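Local coordinates for protein insecticyanin-A (Manduca sexta, PDB 1Z24) that binds the blue chromophore biliverdin IX gamma in a lipocalin pocket and, together with lipoprotein-bound carotenes, gives hornworms their green camouflage colour, at residues A[21-26]-A[114-119]; A[46-51]-A[88-93]; A[58-61]-A[66-69]; A[130-135]-A[158-163]. All blocks are in the same frame, centred on the assembly; numbering follows the deposited sequence.

Contact 1 of 4, residues A[21-26]-A[114-119]; sequences SAFAGA and AINYNC. With BLV (biliverdin IX gamma chromophore), chain B.
The ring of Phe23 meets strand 114-119 with its rim: the methyl of Ala114 lies near the ring plane, CB 3.8 Å from Phe23 CE1, and the amide oxygen of Asn116 looks at the same edge from farther off, OD1 4.4 Å from Phe23 CZ. Trp27 and Phe18 also border this ring, Trp27 inclined to it by about 35° and Phe18 edge-to-face. With CG turned away from its own backbone N (chi1 -167°), Phe23 projects from the end of the short helix 20-23 to the strand. Its carbonyl accepts from the indole of Trp27, the tryptophan of the Gly25-Ala26-Trp27 signature of lipocalins, and Lys137 binds the carbonyl of Ala24, so the short helix is tied down where it closes one end of the barrel. Asn116 OD1 is hydrogen-bonded to Tyr88. Farther along the strand, Asn118 ND2 gives an almost straight hydrogen bond (169°) to the chromophore carboxylate oxygen O1A at 2.9 Å, while its OD1 pairs with His131 ND1. The strand thus offers Phe23 a methyl group and the oxygen of an amide, and the amide of Asn118 probably helps to settle the negative charge of the propionate.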
# COMPACT_ATOMS: atom_id res chain seq x y z
N SER A 21 28.87 -1.59 9.17
CA SER A 21 30.23 -1.41 8.77
C SER A 21 30.42 -1.80 7.35
O SER A 21 31.29 -1.26 6.67
CB SER A 21 31.23 -2.12 9.65
OG SER A 21 31.42 -3.42 9.16
N ALA A 22 29.62 -2.74 6.90
CA ALA A 22 29.76 -3.16 5.54
C ALA A 22 29.15 -2.08 4.65
O ALA A 22 29.53 -1.85 3.51
CB ALA A 22 28.99 -4.47 5.41
N PHE A 23 28.18 -1.39 5.19
CA PHE A 23 27.54 -0.37 4.40
C PHE A 23 28.32 0.90 4.23
O PHE A 23 28.10 1.64 3.28
CB PHE A 23 26.20 -0.12 5.08
CG PHE A 23 25.21 0.69 4.28
CD1 PHE A 23 24.56 0.11 3.19
CD2 PHE A 23 24.91 2.01 4.63
CE1 PHE A 23 23.62 0.83 2.44
CE2 PHE A 23 23.99 2.75 3.88
CZ PHE A 23 23.34 2.15 2.79
N ALA A 24 29.19 1.15 5.16
CA ALA A 24 30.00 2.32 5.12
C ALA A 24 30.73 2.49 3.77
O ALA A 24 31.08 1.54 3.06
CB ALA A 24 30.91 2.36 6.37
N GLY A 25 30.94 3.74 3.39
CA GLY A 25 31.60 4.03 2.13
C GLY A 25 31.00 5.23 1.41
O GLY A 25 30.20 5.97 1.93
N ALA A 26 31.41 5.44 0.18
CA ALA A 26 30.93 6.55 -0.62
C ALA A 26 29.88 6.08 -1.62
O ALA A 26 30.10 5.31 -2.58
CB ALA A 26 32.14 7.12 -1.33
N ALA A 114 22.70 -0.15 -3.41
CA ALA A 114 21.74 -0.01 -2.34
C ALA A 114 20.50 0.64 -2.89
O ALA A 114 20.59 1.51 -3.76
CB ALA A 114 22.17 0.81 -1.11
N ILE A 115 19.33 0.22 -2.40
CA ILE A 115 18.04 0.80 -2.78
C ILE A 115 17.45 1.35 -1.48
O ILE A 115 17.06 0.58 -0.57
CB ILE A 115 17.09 -0.12 -3.52
CG1 ILE A 115 17.79 -0.63 -4.78
CG2 ILE A 115 15.83 0.61 -3.94
CD1 ILE A 115 17.03 -1.84 -5.31
N ASN A 116 17.42 2.69 -1.39
CA ASN A 116 16.93 3.44 -0.22
C ASN A 116 15.59 4.09 -0.49
O ASN A 116 15.27 4.41 -1.63
CB ASN A 116 17.96 4.50 0.23
CG ASN A 116 19.10 3.88 1.01
OD1 ASN A 116 19.83 4.55 1.72
ND2 ASN A 116 19.25 2.64 0.88
N TYR A 117 14.80 4.28 0.56
CA TYR A 117 13.49 4.86 0.36
C TYR A 117 12.94 5.54 1.59
O TYR A 117 13.47 5.39 2.64
CB TYR A 117 12.64 3.58 0.18
CG TYR A 117 11.11 3.58 0.35
CD1 TYR A 117 10.29 3.64 -0.77
CD2 TYR A 117 10.52 3.48 1.62
CE1 TYR A 117 8.89 3.61 -0.68
CE2 TYR A 117 9.13 3.44 1.73
CZ TYR A 117 8.33 3.50 0.59
OH TYR A 117 6.98 3.45 0.71
N ASN A 118 11.87 6.30 1.45
CA ASN A 118 11.21 6.97 2.56
C ASN A 118 9.79 7.30 2.12
O ASN A 118 9.52 7.33 0.94
CB ASN A 118 11.89 8.06 3.37
CG ASN A 118 11.45 9.44 2.96
OD1 ASN A 118 11.55 9.84 1.78
ND2 ASN A 118 11.03 10.20 3.94
N CYS A 119 8.91 7.51 3.07
CA CYS A 119 7.51 7.82 2.88
C CYS A 119 7.20 8.85 3.91
O CYS A 119 7.42 8.64 5.09
CB CYS A 119 6.57 6.57 3.01
SG CYS A 119 4.89 7.09 2.56
NA BLV B . 17.14 13.36 2.12
C1A BLV B . 16.00 13.93 2.57
C2A BLV B . 15.17 13.03 3.35
C3A BLV B . 15.85 11.85 3.39
C4A BLV B . 17.07 12.07 2.60
CMA BLV B . 15.44 10.47 4.02
OA BLV B . 15.72 15.09 2.34
CAA BLV B . 13.84 13.34 3.92
CBA BLV B . 12.93 13.27 2.73
CGA BLV B . 11.55 13.78 3.14
O1A BLV B . 10.64 13.03 3.36
O2A BLV B . 11.39 14.95 3.28
CHB BLV B . 18.01 11.06 2.37
NB BLV B . 19.74 12.22 1.09
C1B BLV B . 19.10 11.08 1.51
C2B BLV B . 19.73 9.90 0.97
C3B BLV B . 20.74 10.34 0.23
C4B BLV B . 20.73 11.81 0.29
CMB BLV B . 19.32 8.46 1.23
CAB BLV B . 21.70 9.50 -0.56
CBB BLV B . 21.99 10.01 -1.80
CHC BLV B . 21.69 12.61 -0.34
NC BLV B . 21.08 14.92 0.06
C1C BLV B . 21.96 13.95 -0.28
C2C BLV B . 23.27 14.52 -0.65
C3C BLV B . 23.26 15.85 -0.51
C4C BLV B . 21.84 16.12 -0.05
CMC BLV B . 24.43 13.72 -1.00
CAC BLV B . 24.29 16.96 -0.75
CBC BLV B . 24.21 18.14 -0.09
CHD BLV B . 21.27 17.42 0.16
ND BLV B . 19.77 16.90 2.05
C1D BLV B . 20.35 17.80 1.12
C2D BLV B . 19.84 19.18 1.37
C3D BLV B . 18.96 19.12 2.42
C4D BLV B . 18.95 17.72 2.82
CMD BLV B . 20.17 20.44 0.61
OD BLV B . 18.29 17.30 3.74
CAD BLV B . 18.22 20.23 3.04
CBD BLV B . 18.92 20.61 4.33
CGD BLV B . 18.08 21.64 5.16
O1D BLV B . 18.30 22.81 5.06
O2D BLV B . 17.18 21.28 5.90

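Contact 2 of 4, residues A[46-51]-A[88-93]; sequences AEYKYD and YVMTFK
The hydroxyls of Tyr48 and Tyr88 are hydrogen-bonded to each other, OH to OH 2.8 Å, and either could be the donor. Behind this bond the two side chains cross at about a right angle, and the rings form an offset edge-to-face pair: the edge of Tyr88 is directed at the face of Tyr48, with centroids 5.4 Å apart and planes at 70°. Tyr88 CE1 and Tyr48 CZ are 3.9 Å apart. Met90 makes a Met-aromatic contact with the same tyrosine, approaching the ring obliquely; its SD is 5.1 Å from the Tyr48 centroid and touches CE1 at 3.9 Å. Met90 CG lies anti to the carbonyl carbon (chi1 -64°) and the chain runs on extended to SD, which brings the sulfur to Tyr48. Strands 44-50 and 88-94 are not neighbours in the sheet, and the CA atoms of Tyr48 and Met90 stay 10.0 Å apart, so these inward-pointing side chains join two walls of the lipocalin beta-barrel across its interior. The Tyr88 hydroxyl is also hydrogen-bonded to Asn116 OD1 of strand 113-122. Around the group, Leu74 packs on both tyrosines, Val57 on Tyr48, and Pro103 on Tyr88 and Met90. Met90 and Ala46, the latter two residues before Tyr48 on its strand, reach on to the chromophore itself.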
# COMPACT_ATOMS: atom_id res chain seq x y z
N ALA A 46 26.91 10.48 -1.19
CA ALA A 46 26.75 10.44 0.26
C ALA A 46 27.85 9.55 0.78
O ALA A 46 27.96 8.39 0.35
CB ALA A 46 25.39 9.86 0.66
N GLU A 47 28.69 10.05 1.70
CA GLU A 47 29.76 9.22 2.24
C GLU A 47 29.58 9.00 3.71
O GLU A 47 29.50 9.97 4.47
CB GLU A 47 31.08 9.93 2.10
CG GLU A 47 32.30 9.07 2.51
CD GLU A 47 33.60 9.90 2.52
OE1 GLU A 47 34.38 9.93 3.46
OE2 GLU A 47 33.79 10.61 1.42
N TYR A 48 29.51 7.71 4.09
CA TYR A 48 29.30 7.29 5.44
C TYR A 48 30.57 6.65 5.90
O TYR A 48 31.09 5.81 5.19
CB TYR A 48 28.18 6.20 5.51
CG TYR A 48 26.83 6.66 4.88
CD1 TYR A 48 26.38 7.97 5.05
CD2 TYR A 48 26.06 5.82 4.06
CE1 TYR A 48 25.19 8.42 4.50
CE2 TYR A 48 24.85 6.25 3.51
CZ TYR A 48 24.40 7.55 3.73
OH TYR A 48 23.20 8.03 3.24
N LYS A 49 31.05 7.09 7.06
CA LYS A 49 32.26 6.62 7.73
C LYS A 49 31.87 5.96 9.05
O LYS A 49 31.02 6.46 9.78
CB LYS A 49 33.04 7.83 8.04
CG LYS A 49 34.42 7.88 7.51
CD LYS A 49 35.34 8.51 8.56
CE LYS A 49 36.81 8.72 8.09
NZ LYS A 49 37.19 10.03 7.47
N TYR A 50 32.45 4.81 9.39
CA TYR A 50 32.12 4.11 10.63
C TYR A 50 33.38 3.82 11.48
O TYR A 50 34.43 3.46 10.96
CB TYR A 50 31.39 2.76 10.31
CG TYR A 50 30.80 2.00 11.50
CD1 TYR A 50 30.33 2.69 12.62
CD2 TYR A 50 30.77 0.60 11.54
CE1 TYR A 50 29.81 2.03 13.74
CE2 TYR A 50 30.25 -0.07 12.65
CZ TYR A 50 29.76 0.64 13.75
OH TYR A 50 29.22 0.06 14.87
N ASP A 51 33.24 3.97 12.79
CA ASP A 51 34.33 3.72 13.71
C ASP A 51 34.16 2.36 14.34
O ASP A 51 35.14 1.65 14.52
CB ASP A 51 34.21 4.67 14.91
CG ASP A 51 35.17 5.75 14.66
OD1 ASP A 51 35.83 5.75 13.62
OD2 ASP A 51 35.22 6.65 15.63
N TYR A 88 18.37 3.90 9.24
CA TYR A 88 19.31 4.75 9.94
C TYR A 88 18.88 6.21 10.01
O TYR A 88 18.04 6.70 9.27
CB TYR A 88 20.75 4.50 9.39
CG TYR A 88 20.94 4.91 7.96
CD1 TYR A 88 21.37 6.20 7.61
CD2 TYR A 88 20.61 4.01 6.94
CE1 TYR A 88 21.57 6.59 6.28
CE2 TYR A 88 20.78 4.38 5.60
CZ TYR A 88 21.25 5.66 5.28
OH TYR A 88 21.38 5.99 3.96
N VAL A 89 19.50 6.90 10.94
CA VAL A 89 19.19 8.31 11.14
C VAL A 89 20.43 9.15 10.92
O VAL A 89 21.50 8.77 11.40
CB VAL A 89 18.80 8.53 12.59
CG1 VAL A 89 18.40 10.01 12.83
CG2 VAL A 89 17.77 7.46 12.99
N MET A 90 20.24 10.27 10.20
CA MET A 90 21.27 11.23 9.88
C MET A 90 20.83 12.51 10.54
O MET A 90 19.72 12.98 10.32
CB MET A 90 21.36 11.43 8.39
CG MET A 90 21.81 10.12 7.74
SD MET A 90 22.17 10.44 5.98
CE MET A 90 20.52 10.83 5.27
N THR A 91 21.68 13.04 11.39
CA THR A 91 21.33 14.22 12.08
C THR A 91 22.26 15.29 11.67
O THR A 91 23.50 15.17 11.73
CB THR A 91 21.54 13.98 13.54
OG1 THR A 91 20.69 12.91 13.96
CG2 THR A 91 21.24 15.27 14.30
N PHE A 92 21.62 16.34 11.24
CA PHE A 92 22.30 17.56 10.77
C PHE A 92 21.83 18.80 11.54
O PHE A 92 20.68 18.89 11.91
CB PHE A 92 21.98 17.86 9.29
CG PHE A 92 22.47 16.76 8.44
CD1 PHE A 92 23.84 16.62 8.17
CD2 PHE A 92 21.55 15.82 7.97
CE1 PHE A 92 24.26 15.55 7.38
CE2 PHE A 92 21.95 14.75 7.17
CZ PHE A 92 23.32 14.64 6.89
N LYS A 93 22.72 19.76 11.79
CA LYS A 93 22.32 20.94 12.51
C LYS A 93 22.55 22.20 11.70
O LYS A 93 23.63 22.37 11.15
CB LYS A 93 23.12 21.07 13.79
CG LYS A 93 22.91 19.92 14.75
CD LYS A 93 23.86 19.92 15.95
CE LYS A 93 23.52 18.87 17.00
NZ LYS A 93 24.73 18.28 17.58

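Contact 3 of 4, residues A[58-61]-A[66-69]; sequences YNSF and VKEY. With BLV (biliverdin IX gamma chromophore), chain B.
Phe61 and Tyr69 both carry CG in the fork between backbone N and carbonyl carbon (chi1 61° and 64°), which sends the first ring toward Glu68 and the chromophore and sets the second beside Tyr58. One face of the Phe61 ring is covered by the chromophore's vinyl carbon CAC, 3.5 Å from Phe61 CD2 and offset toward the rim, and the carboxylate of Glu68 comes to the ring edge, OE1 3.7 Å from Phe61 CE1. On the other side of the sheet the rings of Tyr58 and Tyr69 are near parallel, at 25°, but slid so far apart that they barely overlap; Tyr58 CE1 against Tyr69 CD1 is their nearest approach. Ser60 and Tyr69 form a non-hydrogen-bonded antiparallel pair, and Phe61 and Glu68 the hydrogen-bonded pair beside it, with Phe61 N to Glu68 O at 3.0 Å and Glu68 N to Phe61 O at 2.8 Å. The hairpin turns the side chains of Asn59 and Phe61 to the chromophore, Asn59 CB 3.5 Å from its methyl CMC; Glu68 lies on the same face and approaches the pigment with its backbone O. The side chains of Tyr58, Ser60, Lys67 and Tyr69 lie on the reverse side. Strand 55-63 is flanked in the barrel by strand 44-50 on its other edge, while strand 66-76 pairs onward with strand 88-94 and, in parallel, with the C-terminal strand 179-182.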
# COMPACT_ATOMS: atom_id res chain seq x y z
N TYR A 58 28.95 12.62 5.37
CA TYR A 58 29.43 13.70 4.61
C TYR A 58 28.65 13.65 3.30
O TYR A 58 28.82 12.75 2.47
CB TYR A 58 30.95 13.60 4.37
CG TYR A 58 31.41 14.75 3.49
CD1 TYR A 58 31.80 15.96 4.07
CD2 TYR A 58 31.49 14.65 2.11
CE1 TYR A 58 32.20 17.05 3.31
CE2 TYR A 58 31.91 15.73 1.33
CZ TYR A 58 32.27 16.92 1.94
OH TYR A 58 32.73 17.96 1.20
N ASN A 59 27.75 14.61 3.09
CA ASN A 59 27.00 14.62 1.86
C ASN A 59 27.40 15.82 1.00
O ASN A 59 27.61 16.94 1.50
CB ASN A 59 25.49 14.89 2.13
CG ASN A 59 24.60 13.74 2.58
OD1 ASN A 59 24.90 12.52 2.36
ND2 ASN A 59 23.46 14.16 3.28
N SER A 60 27.47 15.59 -0.29
CA SER A 60 27.81 16.66 -1.17
C SER A 60 27.28 16.52 -2.56
O SER A 60 27.00 15.44 -3.07
CB SER A 60 29.33 16.89 -1.26
OG SER A 60 29.97 15.95 -2.13
N PHE A 61 27.20 17.66 -3.18
CA PHE A 61 26.78 17.78 -4.54
C PHE A 61 27.30 19.09 -5.07
O PHE A 61 27.82 19.93 -4.33
CB PHE A 61 25.34 17.48 -4.85
CG PHE A 61 24.30 18.33 -4.19
CD1 PHE A 61 24.51 19.68 -3.85
CD2 PHE A 61 23.04 17.78 -3.94
CE1 PHE A 61 23.51 20.46 -3.27
CE2 PHE A 61 22.02 18.56 -3.38
CZ PHE A 61 22.24 19.90 -3.03
N VAL A 66 29.72 25.19 -7.53
CA VAL A 66 29.92 25.19 -6.11
C VAL A 66 29.61 23.86 -5.51
O VAL A 66 28.57 23.23 -5.79
CB VAL A 66 28.97 26.14 -5.46
CG1 VAL A 66 29.29 26.09 -3.95
CG2 VAL A 66 29.27 27.47 -6.13
N LYS A 67 30.51 23.46 -4.65
CA LYS A 67 30.29 22.22 -4.03
C LYS A 67 29.68 22.44 -2.70
O LYS A 67 30.36 22.88 -1.79
CB LYS A 67 31.55 21.40 -3.80
CG LYS A 67 31.29 19.94 -3.49
CD LYS A 67 32.13 19.30 -2.40
CE LYS A 67 33.64 19.15 -2.53
NZ LYS A 67 34.12 17.74 -2.58
N GLU A 68 28.41 22.08 -2.61
CA GLU A 68 27.74 22.21 -1.33
C GLU A 68 27.76 20.90 -0.56
O GLU A 68 27.55 19.78 -1.10
CB GLU A 68 26.33 22.74 -1.47
CG GLU A 68 26.35 24.06 -2.19
CD GLU A 68 24.95 24.49 -2.51
OE1 GLU A 68 23.97 23.90 -2.10
OE2 GLU A 68 24.88 25.53 -3.28
N TYR A 69 28.02 21.05 0.75
CA TYR A 69 28.07 19.86 1.54
C TYR A 69 27.44 19.99 2.91
O TYR A 69 27.13 21.10 3.38
CB TYR A 69 29.49 19.37 1.59
CG TYR A 69 30.35 20.35 2.29
CD1 TYR A 69 30.63 20.10 3.64
CD2 TYR A 69 30.87 21.48 1.63
CE1 TYR A 69 31.45 20.97 4.34
CE2 TYR A 69 31.70 22.37 2.32
CZ TYR A 69 31.98 22.09 3.68
OH TYR A 69 32.78 22.92 4.42
NA BLV B . 17.14 13.36 2.12
C1A BLV B . 16.00 13.93 2.57
C2A BLV B . 15.17 13.03 3.35
C3A BLV B . 15.85 11.85 3.39
C4A BLV B . 17.07 12.07 2.60
CMA BLV B . 15.44 10.47 4.02
OA BLV B . 15.72 15.09 2.34
CAA BLV B . 13.84 13.34 3.92
CBA BLV B . 12.93 13.27 2.73
CGA BLV B . 11.55 13.78 3.14
O1A BLV B . 10.64 13.03 3.36
O2A BLV B . 11.39 14.95 3.28
CHB BLV B . 18.01 11.06 2.37
NB BLV B . 19.74 12.22 1.09
C1B BLV B . 19.10 11.08 1.51
C2B BLV B . 19.73 9.90 0.97
C3B BLV B . 20.74 10.34 0.23
C4B BLV B . 20.73 11.81 0.29
CMB BLV B . 19.32 8.46 1.23
CAB BLV B . 21.70 9.50 -0.56
CBB BLV B . 21.99 10.01 -1.80
CHC BLV B . 21.69 12.61 -0.34
NC BLV B . 21.08 14.92 0.06
C1C BLV B . 21.96 13.95 -0.28
C2C BLV B . 23.27 14.52 -0.65
C3C BLV B . 23.26 15.85 -0.51
C4C BLV B . 21.84 16.12 -0.05
CMC BLV B . 24.43 13.72 -1.00
CAC BLV B . 24.29 16.96 -0.75
CBC BLV B . 24.21 18.14 -0.09
CHD BLV B . 21.27 17.42 0.16
ND BLV B . 19.77 16.90 2.05
C1D BLV B . 20.35 17.80 1.12
C2D BLV B . 19.84 19.18 1.37
C3D BLV B . 18.96 19.12 2.42
C4D BLV B . 18.95 17.72 2.82
CMD BLV B . 20.17 20.44 0.61
OD BLV B . 18.29 17.30 3.74
CAD BLV B . 18.22 20.23 3.04
CBD BLV B . 18.92 20.61 4.33
CGD BLV B . 18.08 21.64 5.16
O1D BLV B . 18.30 22.81 5.06
O2D BLV B . 17.18 21.28 5.90

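Contact 4 of 4, residues A[130-135]-A[158-163]; sequences IHAWIL and HLIDAS. With BLV (biliverdin IX gamma chromophore), chain B.
Very few atoms make this buried contact: Ala132 CB and Ile160 CD1 meet methyl to methyl at 4.1 Å, and the second contact sets a methyl of Ile130, CG2, against the backbone O of Leu159, also at 4.1 Å. CG1 anti to the carbonyl carbon (chi1 -66°), with CD1 extended beyond it (chi2 160°), carries the end of Ile160 to the strand. The backbones of loop 158-163 and strand 130-135 are 7.5 Å apart at Ala132 and Ile160 CA. Farther along, the loop is shaped by an Asx turn: Asp161 OD2 accepts from both Ser163 OG, at 2.6 Å, and Ser163 N, which reach it from the same face of the carboxylate. The alternate residues of the strand serve the pigment. Trp133 lays one face of its indole against the chromophore, whose methyl CMB is 3.7 Å above the plane, and its NE1 is hydrogen-bonded to Glu38 OE1; Leu135 CD2 touches the vinyl carbon CBB at 3.8 Å. One strand thus packs outward on the segment that follows helix 144-154 and inward on the ligand, as expected of a lipocalin barrel with its helix and following loop on the outer wall.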
# COMPACT_ATOMS: atom_id res chain seq x y z
N ILE A 130 6.65 10.04 -1.79
CA ILE A 130 7.59 8.94 -1.78
C ILE A 130 8.95 9.38 -2.32
O ILE A 130 9.07 10.05 -3.37
CB ILE A 130 7.07 7.77 -2.66
CG1 ILE A 130 5.79 7.07 -2.09
CG2 ILE A 130 8.22 6.79 -2.94
CD1 ILE A 130 6.01 6.55 -0.67
N HIS A 131 9.99 8.99 -1.62
CA HIS A 131 11.32 9.32 -2.09
C HIS A 131 12.13 8.04 -2.24
O HIS A 131 11.97 7.12 -1.45
CB HIS A 131 12.09 10.31 -1.25
CG HIS A 131 11.24 11.50 -1.04
ND1 HIS A 131 10.55 11.73 0.15
CD2 HIS A 131 10.95 12.52 -1.89
CE1 HIS A 131 9.86 12.90 -0.04
NE2 HIS A 131 10.09 13.40 -1.25
N ALA A 132 12.99 7.97 -3.26
CA ALA A 132 13.81 6.76 -3.44
C ALA A 132 15.11 7.09 -4.12
O ALA A 132 15.15 8.05 -4.91
CB ALA A 132 13.10 5.70 -4.25
N TRP A 133 16.16 6.29 -3.83
CA TRP A 133 17.48 6.51 -4.42
C TRP A 133 18.21 5.25 -4.81
O TRP A 133 18.27 4.28 -4.03
CB TRP A 133 18.43 7.07 -3.35
CG TRP A 133 18.05 8.36 -2.76
CD1 TRP A 133 18.58 9.59 -3.07
CD2 TRP A 133 17.04 8.56 -1.71
NE1 TRP A 133 17.95 10.56 -2.26
CE2 TRP A 133 16.99 9.97 -1.43
CE3 TRP A 133 16.17 7.67 -1.03
CZ2 TRP A 133 16.10 10.53 -0.44
CZ3 TRP A 133 15.28 8.17 -0.09
CH2 TRP A 133 15.26 9.58 0.22
N ILE A 134 18.77 5.27 -6.00
CA ILE A 134 19.52 4.11 -6.43
C ILE A 134 20.96 4.48 -6.16
O ILE A 134 21.51 5.45 -6.71
CB ILE A 134 19.29 3.74 -7.86
CG1 ILE A 134 17.95 3.07 -7.91
CG2 ILE A 134 20.24 2.63 -8.21
CD1 ILE A 134 17.41 3.43 -9.28
N LEU A 135 21.58 3.75 -5.25
CA LEU A 135 22.94 4.09 -4.90
C LEU A 135 23.95 3.04 -5.30
O LEU A 135 23.70 1.84 -5.20
CB LEU A 135 23.09 4.20 -3.35
CG LEU A 135 22.03 5.09 -2.72
CD1 LEU A 135 22.26 4.99 -1.24
CD2 LEU A 135 22.34 6.50 -3.18
N HIS A 158 5.42 -2.29 -6.28
CA HIS A 158 4.21 -1.75 -5.63
C HIS A 158 4.55 -0.64 -4.67
O HIS A 158 3.68 -0.10 -4.00
CB HIS A 158 3.49 -2.85 -4.81
CG HIS A 158 4.32 -3.45 -3.74
ND1 HIS A 158 5.48 -4.15 -4.00
CD2 HIS A 158 4.14 -3.45 -2.38
CE1 HIS A 158 5.97 -4.54 -2.86
NE2 HIS A 158 5.19 -4.14 -1.86
N LEU A 159 5.81 -0.30 -4.57
CA LEU A 159 6.17 0.74 -3.66
C LEU A 159 6.90 1.86 -4.36
O LEU A 159 6.87 2.99 -3.91
CB LEU A 159 7.14 0.30 -2.58
CG LEU A 159 6.58 -0.80 -1.73
CD1 LEU A 159 7.74 -1.27 -0.87
CD2 LEU A 159 5.51 -0.23 -0.79
N ILE A 160 7.56 1.52 -5.46
CA ILE A 160 8.32 2.48 -6.22
C ILE A 160 8.05 2.40 -7.68
O ILE A 160 8.18 1.35 -8.26
CB ILE A 160 9.78 2.28 -6.02
CG1 ILE A 160 10.12 2.58 -4.58
CG2 ILE A 160 10.66 3.14 -6.95
CD1 ILE A 160 11.46 1.91 -4.27
N ASP A 161 7.67 3.50 -8.27
CA ASP A 161 7.42 3.51 -9.67
C ASP A 161 8.78 3.86 -10.32
O ASP A 161 9.21 5.03 -10.41
CB ASP A 161 6.40 4.56 -9.93
CG ASP A 161 6.13 4.74 -11.44
OD1 ASP A 161 5.24 5.44 -11.82
OD2 ASP A 161 6.84 4.07 -12.32
N ALA A 162 9.38 2.82 -10.84
CA ALA A 162 10.66 2.91 -11.47
C ALA A 162 10.76 3.85 -12.60
O ALA A 162 11.80 4.43 -12.89
CB ALA A 162 11.29 1.58 -11.71
N SER A 163 9.67 4.01 -13.25
CA SER A 163 9.66 4.90 -14.37
C SER A 163 9.76 6.33 -13.94
O SER A 163 9.85 7.22 -14.75
CB SER A 163 8.38 4.71 -15.16
OG SER A 163 7.35 5.40 -14.54
NA BLV B . 17.14 13.36 2.12
C1A BLV B . 16.00 13.93 2.57
C2A BLV B . 15.17 13.03 3.35
C3A BLV B . 15.85 11.85 3.39
C4A BLV B . 17.07 12.07 2.60
CMA BLV B . 15.44 10.47 4.02
OA BLV B . 15.72 15.09 2.34
CAA BLV B . 13.84 13.34 3.92
CBA BLV B . 12.93 13.27 2.73
CGA BLV B . 11.55 13.78 3.14
O1A BLV B . 10.64 13.03 3.36
O2A BLV B . 11.39 14.95 3.28
CHB BLV B . 18.01 11.06 2.37
NB BLV B . 19.74 12.22 1.09
C1B BLV B . 19.10 11.08 1.51
C2B BLV B . 19.73 9.90 0.97
C3B BLV B . 20.74 10.34 0.23
C4B BLV B . 20.73 11.81 0.29
CMB BLV B . 19.32 8.46 1.23
CAB BLV B . 21.70 9.50 -0.56
CBB BLV B . 21.99 10.01 -1.80
CHC BLV B . 21.69 12.61 -0.34
NC BLV B . 21.08 14.92 0.06
C1C BLV B . 21.96 13.95 -0.28
C2C BLV B . 23.27 14.52 -0.65
C3C BLV B . 23.26 15.85 -0.51
C4C BLV B . 21.84 16.12 -0.05
CMC BLV B . 24.43 13.72 -1.00
CAC BLV B . 24.29 16.96 -0.75
CBC BLV B . 24.21 18.14 -0.09
CHD BLV B . 21.27 17.42 0.16
ND BLV B . 19.77 16.90 2.05
C1D BLV B . 20.35 17.80 1.12
C2D BLV B . 19.84 19.18 1.37
C3D BLV B . 18.96 19.12 2.42
C4D BLV B . 18.95 17.72 2.82
CMD BLV B . 20.17 20.44 0.61
OD BLV B . 18.29 17.30 3.74
CAD BLV B . 18.22 20.23 3.04
CBD BLV B . 18.92 20.61 4.33
CGD BLV B . 18.08 21.64 5.16
O1D BLV B . 18.30 22.81 5.06
O2D BLV B . 17.18 21.28 5.90

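Overall arrangement
All four contacts involve strands of one curled beta-sheet, the lipocalin barrel; contact 1 adds helix 20-23 and contact 4 the loop after helix 144-154. Along the chain contact 1 spans the longest interval, contact 2 falls within it and contact 3 within contact 2, whereas contact 4 begins only after contact 1 has ended. Contacts 1 and 2 have centres about 10 Å apart and touch through neighbouring strands 25-32 and 44-50; contacts 2 and 3, about 14 Å apart, share the step from 44-50 to 55-63. Contact 4 joins contact 1 through strands 113-122 and 127-136, and its centre lies about 23 Å from that of contact 3, across the chain's centre. Each contact has residues that touch the chromophore, so the pocket is lined by strands distant in sequence.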